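PDB 7D9E: gamma-glutamyltransferase 1 Threonine peptidase. MEROPS family T03 from Pseudomonas nitroreducens, which catalyses transfer of gamma-glutamyl groups from peptides to amino acids and hydrolyses glutathione to L-glutamate and L-cysteinylglycine. Local coordinates for residues B[3-7]-B[167-171]; B[120-124]-B[139-143]; B[163-168]-B[180-185]. All blocks are in the same frame, centred on the assembly; numbering follows the deposited sequence. Where two conformers were deposited one is given.

Interaction 1 (B[3-7]-B[167-171])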
# COMPACT_ATOMS: atom_id res chain seq x y z
N HIS B 3 -1.14 -6.04 2.10
CA HIS B 3 -2.28 -5.51 2.81
C HIS B 3 -2.96 -6.64 3.57
O HIS B 3 -3.08 -7.75 3.07
CB HIS B 3 -3.32 -4.92 1.81
CG HIS B 3 -4.50 -4.34 2.51
ND1 HIS B 3 -4.47 -3.08 3.06
CD2 HIS B 3 -5.71 -4.86 2.81
CE1 HIS B 3 -5.61 -2.86 3.69
NE2 HIS B 3 -6.38 -3.93 3.55
N PHE B 4 -3.50 -6.32 4.75
CA PHE B 4 -4.41 -7.23 5.43
C PHE B 4 -5.57 -6.44 6.03
O PHE B 4 -5.47 -5.24 6.31
CB PHE B 4 -3.71 -8.10 6.49
CG PHE B 4 -3.07 -7.35 7.61
CD1 PHE B 4 -3.80 -6.96 8.73
CD2 PHE B 4 -1.72 -7.07 7.59
CE1 PHE B 4 -3.21 -6.31 9.78
CE2 PHE B 4 -1.12 -6.40 8.64
CZ PHE B 4 -1.86 -6.02 9.72
N SER B 5 -6.69 -7.16 6.20
CA SER B 5 -7.95 -6.61 6.70
C SER B 5 -8.44 -7.49 7.83
O SER B 5 -8.40 -8.72 7.72
CB SER B 5 -8.97 -6.62 5.56
OG SER B 5 -8.60 -5.69 4.54
N ILE B 6 -8.92 -6.86 8.92
CA ILE B 6 -9.41 -7.58 10.09
C ILE B 6 -10.67 -6.89 10.60
O ILE B 6 -10.75 -5.66 10.65
CB ILE B 6 -8.36 -7.65 11.22
CG1 ILE B 6 -7.12 -8.44 10.74
CG2 ILE B 6 -8.91 -8.30 12.45
CD1 ILE B 6 -5.90 -8.25 11.61
N VAL B 7 -11.64 -7.70 11.01
CA VAL B 7 -12.83 -7.23 11.71
C VAL B 7 -13.00 -8.13 12.93
O VAL B 7 -12.89 -9.35 12.81
CB VAL B 7 -14.09 -7.28 10.83
CG1 VAL B 7 -15.33 -6.84 11.61
CG2 VAL B 7 -13.90 -6.40 9.61
N ILE B 167 -5.96 -7.92 -3.56
CA ILE B 167 -6.97 -7.39 -2.65
C ILE B 167 -7.23 -8.40 -1.55
O ILE B 167 -7.41 -9.61 -1.80
CB ILE B 167 -8.25 -7.11 -3.46
CG1 ILE B 167 -8.09 -5.90 -4.40
CG2 ILE B 167 -9.42 -6.84 -2.49
CD1 ILE B 167 -8.36 -4.55 -3.76
N GLN B 168 -7.31 -7.91 -0.31
CA GLN B 168 -7.72 -8.71 0.83
C GLN B 168 -8.89 -7.97 1.45
O GLN B 168 -8.73 -6.83 1.90
CB GLN B 168 -6.59 -8.87 1.85
CG GLN B 168 -5.33 -9.49 1.28
CD GLN B 168 -5.56 -10.87 0.75
OE1 GLN B 168 -6.40 -11.61 1.27
NE2 GLN B 168 -4.78 -11.25 -0.23
N ALA B 169 -10.07 -8.58 1.44
CA ALA B 169 -11.30 -7.89 1.76
C ALA B 169 -12.18 -8.68 2.71
O ALA B 169 -12.19 -9.91 2.73
CB ALA B 169 -12.12 -7.59 0.48
N ILE B 170 -12.95 -7.94 3.52
CA ILE B 170 -13.98 -8.50 4.38
C ILE B 170 -15.25 -7.71 4.14
O ILE B 170 -15.22 -6.48 4.12
CB ILE B 170 -13.59 -8.38 5.88
CG1 ILE B 170 -12.29 -9.13 6.14
CG2 ILE B 170 -14.74 -8.85 6.77
CD1 ILE B 170 -11.72 -8.86 7.53
N ARG B 171 -16.36 -8.40 3.95
CA ARG B 171 -17.66 -7.77 3.80
C ARG B 171 -18.54 -8.18 4.97
O ARG B 171 -18.50 -9.33 5.41
CB ARG B 171 -18.34 -8.21 2.48
CG ARG B 171 -19.65 -7.49 2.14
CD ARG B 171 -20.17 -8.03 0.80
NE ARG B 171 -21.25 -7.24 0.22
CZ ARG B 171 -21.61 -7.29 -1.07
NH1 ARG B 171 -20.96 -8.08 -1.91
NH2 ARG B 171 -22.60 -6.54 -1.51
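Ile170 rests its CD1 methyl on the backbone of Ser5, with CD1 3.3 Å from Ser5 O, and reaches Val7 with its other branch, where Ile170 CG2 and Val7 CG2 are 3.8 Å apart. This is the face-to-face packing of two beta sheets at the core of the Ntn-hydrolase sandwich: the strands holding 3-7 and 168-171 belong to different sheets and run nearly parallel, their axes 19° apart. Strand 3-7 continues its sheet into the partner chain through antiparallel pairing of Ser5, Ile6 and Val7. The polar link is Ser5 OG, which donates to Gln168 O at 2.9 Å from above the carbonyl plane. With OG turned beside its own backbone N (chi1 -68°), the same hydroxyl oxygen accepts His3 NE2-H at 3.0 Å, close to the imidazole plane. Replacing Ser5 by an alanine removes OG, which would probably leave Gln168 O and His3 NE2 without the partner they share, with the ring still bonded through ND1 to Thr17. Gln168 sends its amide off to Ser181, so what it lays against the first strand is its aliphatic part, with Gln168 CG 3.4 Å from His3 O.

Interaction 2 (B[120-124]-B[139-143]); sequences AAQRV and YAPLT
The ring of Tyr139 meets Ala120 edge-on: Ala120 O lies near the ring plane and receives the phenol proton, with Tyr139 OH to Ala120 O at 2.7 Å. The bond arrives in the carbonyl plane, on a lone pair, at a C=O...O angle of 123°. Pro183 and Arg184 both touch the ring from one side of its plane. A chi1 of 162°, which swings the ring away from the Tyr139 backbone N, carries the hydroxyl to this last residue of helix 115-120, and Ala120 CB sits 3.5 Å from Tyr139 OH as well. Two residues on, Gln122 runs out fully extended across Ala140: Gln122 CB is 3.7 Å from Ala140 CB, and Gln122 CG is 3.4 Å from Ala140 O. At the far end, Val124 and Leu142 cross at about a right angle, with Val124 CG1 3.9 Å from Leu142 CD1; Ile300 of the partner chain packs on both. A water lies 2.8 Å from Arg123 O and 2.7 Å from Ala140 O, placed to donate to each, although more acceptors surround it than it has protons. Arg123 turns its side chain away from this contact, to Asp182 and Met164, while Gln122 O accepts from Asn295 of the partner chain. Far from the annotated sites, this is loop-to-loop packing at the open end of a beta hairpin: 120-124 leads from helix 115-120 into strand 125-126, whereas the loop residues 139-143 lead from its antiparallel neighbour, strand 133-136, into helix 144-153.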
# COMPACT_ATOMS: atom_id res chain seq x y z
N ALA B 120 -12.06 -11.23 -7.94
CA ALA B 120 -11.42 -12.03 -8.98
C ALA B 120 -11.48 -11.38 -10.34
O ALA B 120 -10.71 -11.75 -11.22
CB ALA B 120 -12.08 -13.41 -9.08
N ALA B 121 -12.39 -10.43 -10.55
CA ALA B 121 -12.58 -9.83 -11.86
C ALA B 121 -11.29 -9.21 -12.39
O ALA B 121 -10.48 -8.65 -11.64
CB ALA B 121 -13.68 -8.78 -11.79
N GLN B 122 -11.14 -9.27 -13.72
CA GLN B 122 -10.09 -8.54 -14.40
C GLN B 122 -10.04 -7.09 -13.93
O GLN B 122 -11.08 -6.44 -13.78
CB GLN B 122 -10.37 -8.56 -15.91
CG GLN B 122 -9.36 -7.82 -16.76
CD GLN B 122 -9.71 -7.94 -18.22
OE1 GLN B 122 -8.97 -8.51 -19.04
NE2 GLN B 122 -10.88 -7.44 -18.56
N ARG B 123 -8.82 -6.60 -13.70
CA ARG B 123 -8.58 -5.19 -13.44
C ARG B 123 -7.53 -4.68 -14.42
O ARG B 123 -6.63 -5.42 -14.83
CB ARG B 123 -8.09 -4.93 -12.00
CG ARG B 123 -9.16 -5.25 -10.97
CD ARG B 123 -8.80 -4.79 -9.60
NE ARG B 123 -7.64 -5.46 -9.02
CZ ARG B 123 -7.69 -6.55 -8.26
NH1 ARG B 123 -8.86 -7.15 -8.02
NH2 ARG B 123 -6.58 -7.07 -7.78
N VAL B 124 -7.67 -3.41 -14.81
CA VAL B 124 -6.71 -2.77 -15.71
C VAL B 124 -6.39 -1.40 -15.15
O VAL B 124 -7.03 -0.93 -14.21
CB VAL B 124 -7.23 -2.67 -17.17
CG1 VAL B 124 -7.48 -4.07 -17.73
CG2 VAL B 124 -8.44 -1.79 -17.25
N TYR B 139 -2.67 -12.61 -15.10
CA TYR B 139 -3.80 -13.29 -14.49
C TYR B 139 -5.07 -13.15 -15.32
O TYR B 139 -5.81 -14.12 -15.51
CB TYR B 139 -3.99 -12.76 -13.06
CG TYR B 139 -5.36 -13.07 -12.49
CD1 TYR B 139 -5.63 -14.29 -11.89
CD2 TYR B 139 -6.36 -12.12 -12.54
CE1 TYR B 139 -6.88 -14.57 -11.39
CE2 TYR B 139 -7.61 -12.39 -12.04
CZ TYR B 139 -7.86 -13.61 -11.45
OH TYR B 139 -9.11 -13.89 -10.95
N ALA B 140 -5.34 -11.94 -15.83
CA ALA B 140 -6.54 -11.67 -16.62
C ALA B 140 -6.18 -10.69 -17.73
O ALA B 140 -6.55 -9.51 -17.69
CB ALA B 140 -7.65 -11.12 -15.74
N PRO B 141 -5.45 -11.15 -18.74
CA PRO B 141 -4.96 -10.22 -19.75
C PRO B 141 -6.10 -9.68 -20.61
O PRO B 141 -7.15 -10.31 -20.76
CB PRO B 141 -4.00 -11.07 -20.59
CG PRO B 141 -4.47 -12.47 -20.37
CD PRO B 141 -4.96 -12.52 -18.95
N LEU B 142 -5.87 -8.49 -21.16
CA LEU B 142 -6.78 -7.95 -22.16
C LEU B 142 -6.62 -8.73 -23.46
O LEU B 142 -5.51 -8.86 -23.99
CB LEU B 142 -6.49 -6.47 -22.39
CG LEU B 142 -7.09 -5.55 -21.34
CD1 LEU B 142 -6.54 -4.13 -21.48
CD2 LEU B 142 -8.60 -5.55 -21.40
N THR B 143 -7.72 -9.26 -23.97
CA THR B 143 -7.69 -10.06 -25.17
C THR B 143 -8.99 -9.88 -25.93
O THR B 143 -9.95 -9.27 -25.44
CB THR B 143 -7.51 -11.56 -24.86
OG1 THR B 143 -8.67 -12.03 -24.17
CG2 THR B 143 -6.27 -11.81 -24.03
O HOH W 1 -5.52 -7.22 -16.64

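Interaction 3 (B[163-168]-B[180-185])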
# COMPACT_ATOMS: atom_id res chain seq x y z
N ASN B 163 1.13 -9.14 -11.19
CA ASN B 163 -0.31 -9.14 -11.02
C ASN B 163 -0.78 -7.77 -10.54
O ASN B 163 -0.08 -7.04 -9.84
CB ASN B 163 -0.75 -10.31 -10.14
CG ASN B 163 -0.73 -11.63 -10.89
OD1 ASN B 163 -0.56 -11.68 -12.14
ND2 ASN B 163 -0.87 -12.72 -10.15
N MET B 164 -2.00 -7.44 -10.94
CA MET B 164 -2.59 -6.13 -10.74
C MET B 164 -3.24 -6.08 -9.35
O MET B 164 -4.46 -6.04 -9.20
CB MET B 164 -3.61 -5.87 -11.84
CG MET B 164 -4.29 -4.52 -11.81
SD MET B 164 -3.20 -3.23 -12.43
CE MET B 164 -3.01 -3.71 -14.15
N GLY B 165 -2.38 -6.08 -8.33
CA GLY B 165 -2.85 -6.04 -6.96
C GLY B 165 -3.05 -7.41 -6.35
O GLY B 165 -2.75 -8.46 -6.94
N ASP B 166 -3.54 -7.38 -5.11
CA ASP B 166 -3.72 -8.54 -4.23
C ASP B 166 -4.71 -8.08 -3.16
O ASP B 166 -4.35 -7.85 -1.99
CB ASP B 166 -2.40 -9.06 -3.71
CG ASP B 166 -2.54 -10.38 -2.97
OD1 ASP B 166 -3.58 -11.05 -3.10
OD2 ASP B 166 -1.57 -10.77 -2.30
N ILE B 167 -5.96 -7.92 -3.56
CA ILE B 167 -6.97 -7.39 -2.65
C ILE B 167 -7.23 -8.40 -1.55
O ILE B 167 -7.41 -9.61 -1.80
CB ILE B 167 -8.25 -7.11 -3.46
CG1 ILE B 167 -8.09 -5.90 -4.40
CG2 ILE B 167 -9.42 -6.84 -2.49
CD1 ILE B 167 -8.36 -4.55 -3.76
N GLN B 168 -7.31 -7.91 -0.31
CA GLN B 168 -7.72 -8.71 0.83
C GLN B 168 -8.89 -7.97 1.45
O GLN B 168 -8.73 -6.83 1.90
CB GLN B 168 -6.59 -8.87 1.85
CG GLN B 168 -5.33 -9.49 1.28
CD GLN B 168 -5.56 -10.87 0.75
OE1 GLN B 168 -6.40 -11.61 1.27
NE2 GLN B 168 -4.78 -11.25 -0.23
N ALA B 180 -12.64 -12.37 1.28
CA ALA B 180 -12.16 -12.67 -0.06
C ALA B 180 -10.68 -12.35 -0.11
O ALA B 180 -10.25 -11.24 0.26
CB ALA B 180 -12.90 -11.86 -1.13
N SER B 181 -9.91 -13.32 -0.60
CA SER B 181 -8.48 -13.20 -0.87
C SER B 181 -8.28 -13.31 -2.38
O SER B 181 -8.77 -14.24 -3.03
CB SER B 181 -7.70 -14.30 -0.16
OG SER B 181 -7.89 -14.21 1.24
N ASP B 182 -7.54 -12.36 -2.92
CA ASP B 182 -7.37 -12.27 -4.36
C ASP B 182 -6.75 -13.54 -4.92
O ASP B 182 -5.71 -13.99 -4.42
CB ASP B 182 -6.43 -11.09 -4.62
CG ASP B 182 -6.60 -10.48 -5.99
OD1 ASP B 182 -6.64 -11.25 -6.99
OD2 ASP B 182 -6.64 -9.24 -6.09
N PRO B 183 -7.34 -14.14 -5.95
CA PRO B 183 -6.70 -15.28 -6.60
C PRO B 183 -5.38 -14.94 -7.27
O PRO B 183 -4.68 -15.87 -7.70
CB PRO B 183 -7.75 -15.78 -7.61
CG PRO B 183 -8.73 -14.68 -7.74
CD PRO B 183 -8.60 -13.73 -6.60
N ARG B 184 -5.03 -13.65 -7.38
CA ARG B 184 -3.72 -13.28 -7.89
C ARG B 184 -2.60 -13.64 -6.94
O ARG B 184 -1.43 -13.71 -7.35
CB ARG B 184 -3.68 -11.77 -8.13
CG ARG B 184 -4.46 -11.34 -9.39
CD ARG B 184 -4.66 -9.86 -9.40
NE ARG B 184 -5.54 -9.40 -10.46
CZ ARG B 184 -6.88 -9.43 -10.41
NH1 ARG B 184 -7.52 -9.95 -9.36
NH2 ARG B 184 -7.62 -8.94 -11.40
N GLY B 185 -2.91 -13.84 -5.66
CA GLY B 185 -1.90 -14.11 -4.66
C GLY B 185 -2.18 -15.35 -3.86
O GLY B 185 -2.98 -16.20 -4.27
O HOH W 2 -4.19 -13.36 -2.27
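Asp182 OD2 takes the backbone N-H of Ile167 at 2.9 Å, on its anti lone pair and nearly straight (161°), and Asp182 N donates back to Ile167 O at 3.0 Å. Here the loop entering strand 168-173 meets the end of neighbouring strand 176-181 and the turn after it. The other carboxylate oxygen, OD1, serves Arg184 twice. Arg184 NH1 forms a salt bridge to Asp182 OD1 at 2.8 Å, on the syn lone pair and within the guanidinium plane, while Arg184 N reaches Asp182 OD1 at 2.9 Å, an Asx turn at the start of the type I turn 182-185. Arg123 makes a second salt bridge to OD2, and Asp137 pairs with Arg184 NE. Asn163 ND2 donates to Arg184 O at 3.0 Å, the donor and acceptor each lying in the other's plane. Within the antiparallel non-hydrogen-bonded pair Gln168-Ser181, Ser181 OG donates to Gln168 OE1 at 3.0 Å in the amide's carbonyl plane. A water donates to Asp166 OD1 and Asp182 O and accepts from Gln168 NE2. Both oxygens of the buried Asp182 thus have an arginine and a backbone N-H as partners, which probably keeps it ionised and its carboxylate fixed in rotation.

Interactions 1 and 3 share Ile167 and Gln168, and their centres are 11 Å apart; Ala169 O and Ala180 N, at 2.9 Å, probably form the hydrogen bond that joins the two neighbouring strands. Interaction 2 lies farther out, 12 Å from interaction 3 and 21 Å from interaction 1, centre to centre. Arg123 ties it to interaction 3, its NH2 being 2.8 Å from both Met164 O and Asp182 OD2. Toward the active site, the His3 side chain is about 6 Å from that of Thr1, the probable nucleophile, and about 8 Å from the bound 6-diazenyl-5-oxo-L-norleucine. In interaction 3, Gly165 comes within about 8 Å of this ligand and about 5 Å of Gly93 of its pocket.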